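Local coordinates for protein her-1 (PDB 1SZH), which directs male development in the nematode Caenorhabditis elegans as a secreted protein, probably acting directly in cell signalling, and inhibits the function of tra-2a, at residues A[35-38]-A[39-43]. The protein carries 2 engineered substitutions. Residues are numbered along the deposited sequence; the frame is centred on the assembly and turned at random.
Sequences TPIR and CGYDR
The ring of Tyr41 has the carbonyl oxygen of Arg38 at its edge, near the ring plane, with Arg38 O 3.6 Å from Tyr41 CD1. Ile37 reaches the same ring atom obliquely, its CG2 lying 4.1 Å from Tyr41 CD1, while Arg23 makes a cation-pi contact with the ring. In Ile37 a chi1 of -61° sets CG1 beside the backbone N and CG2 anti to it, which helps turn that methyl to the ring; the same methyl also meets Cys39 SG at 4.2 Å. An apolar residue suits this place, for Ile37 also packs on Val51 and Leu55 of helix 47-59. Just after Ile37 the chain reverses in a type I' beta turn from Arg38 to Tyr41, closed by a weak hydrogen bond from Tyr41 N to Arg38 O (3.3 Å), while the extended Arg38 side chain leads away at the surface. Both corners are left-handed: Gly40, at phi 77°, takes such angles readily, whereas Cys39 is a less usual occupant. With its closing bond weak, the turn probably owes much of its fixity to the Cys39-Cys26 disulfide, which probably helps hold Cys39 at its corner, and to hydrogen bonds from Arg23 to Gly40 O and between Tyr41 OH and Thr20 N.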
loop_
_atom_site.group_PDB
_atom_site.type_symbol
_atom_site.label_atom_id
_atom_site.label_comp_id
_atom_site.label_asym_id
_atom_site.label_seq_id
_atom_site.Cartn_x
_atom_site.Cartn_y
_atom_site.Cartn_z
ATOM N N THR A 35 -2.722 -7.336 -5.993
ATOM C CA THR A 35 -2.511 -7.878 -4.648
ATOM C C THR A 35 -1.066 -7.652 -4.197
ATOM O O THR A 35 -0.208 -7.221 -4.981
ATOM C CB THR A 35 -2.794 -9.402 -4.620
ATOM O OG1 THR A 35 -1.899 -10.080 -5.522
ATOM C CG2 THR A 35 -4.218 -9.666 -5.042
ATOM N N PRO A 36 -0.772 -7.942 -2.919
ATOM C CA PRO A 36 0.591 -7.766 -2.418
ATOM C C PRO A 36 1.539 -8.780 -3.037
ATOM O O PRO A 36 1.128 -9.829 -3.547
ATOM C CB PRO A 36 0.456 -8.004 -0.915
ATOM C CG PRO A 36 -0.960 -7.597 -0.623
ATOM C CD PRO A 36 -1.729 -8.138 -1.813
ATOM N N ILE A 37 2.828 -8.478 -2.960
ATOM C CA ILE A 37 3.850 -9.377 -3.477
ATOM C C ILE A 37 4.122 -10.520 -2.481
ATOM O O ILE A 37 4.435 -10.280 -1.313
ATOM C CB ILE A 37 5.196 -8.639 -3.678
ATOM C CG1 ILE A 37 5.040 -7.508 -4.692
ATOM C CG2 ILE A 37 6.277 -9.641 -4.118
ATOM C CD1 ILE A 37 6.144 -6.441 -4.619
ATOM N N ARG A 38 3.991 -11.760 -2.927
ATOM C CA ARG A 38 4.326 -12.895 -2.066
ATOM C C ARG A 38 5.453 -13.533 -2.883
ATOM O O ARG A 38 6.639 -13.216 -2.697
ATOM C CB ARG A 38 3.097 -13.789 -1.888
ATOM C CG ARG A 38 2.020 -13.058 -1.065
ATOM C CD ARG A 38 0.849 -13.933 -0.632
ATOM N NE ARG A 38 -0.065 -13.181 0.231
ATOM C CZ ARG A 38 -1.203 -13.655 0.735
ATOM N NH1 ARG A 38 -1.591 -14.900 0.469
ATOM N NH2 ARG A 38 -1.960 -12.879 1.506
ATOM N N CYS A 39 5.093 -14.419 -3.786
ATOM C CA CYS A 39 6.048 -14.975 -4.704
ATOM C C CYS A 39 7.248 -15.762 -4.200
ATOM O O CYS A 39 8.229 -15.915 -4.930
ATOM C CB CYS A 39 6.508 -13.831 -5.620
ATOM S SG CYS A 39 5.103 -13.003 -6.408
ATOM N N GLY A 40 7.193 -16.236 -2.969
ATOM C CA GLY A 40 8.299 -17.037 -2.485
ATOM C C GLY A 40 9.528 -16.257 -2.089
ATOM O O GLY A 40 10.627 -16.805 -2.029
ATOM N N TYR A 41 9.351 -14.971 -1.835
ATOM C CA TYR A 41 10.467 -14.146 -1.396
ATOM C C TYR A 41 10.441 -14.348 0.127
ATOM O O TYR A 41 9.925 -13.507 0.867
ATOM C CB TYR A 41 10.224 -12.676 -1.799
ATOM C CG TYR A 41 10.626 -12.324 -3.229
ATOM C CD1 TYR A 41 9.672 -11.924 -4.185
ATOM C CD2 TYR A 41 11.957 -12.398 -3.633
ATOM C CE1 TYR A 41 10.041 -11.606 -5.501
ATOM C CE2 TYR A 41 12.340 -12.081 -4.945
ATOM C CZ TYR A 41 11.385 -11.694 -5.875
ATOM O OH TYR A 41 11.780 -11.436 -7.176
ATOM N N ASP A 42 10.981 -15.494 0.570
ATOM C CA ASP A 42 11.003 -15.894 1.983
ATOM C C ASP A 42 12.323 -15.715 2.731
ATOM O O ASP A 42 12.336 -15.261 3.877
ATOM C CB ASP A 42 10.593 -17.370 2.119
ATOM C CG ASP A 42 9.229 -17.665 1.522
ATOM O OD1 ASP A 42 8.253 -16.974 1.889
ATOM O OD2 ASP A 42 9.130 -18.601 0.696
ATOM N N ARG A 43 13.431 -16.093 2.100
ATOM C CA ARG A 43 14.732 -15.983 2.753
ATOM C C ARG A 43 15.009 -14.594 3.314
ATOM O O ARG A 43 15.461 -14.465 4.449
ATOM C CB ARG A 43 15.861 -16.377 1.797
ATOM C CG ARG A 43 17.216 -16.415 2.484
ATOM C CD ARG A 43 18.334 -16.776 1.532
ATOM N NE ARG A 43 18.931 -18.069 1.852
ATOM C CZ ARG A 43 20.006 -18.566 1.246
ATOM N NH1 ARG A 43 20.606 -17.870 0.284
ATOM N NH2 ARG A 43 20.479 -19.757 1.596
#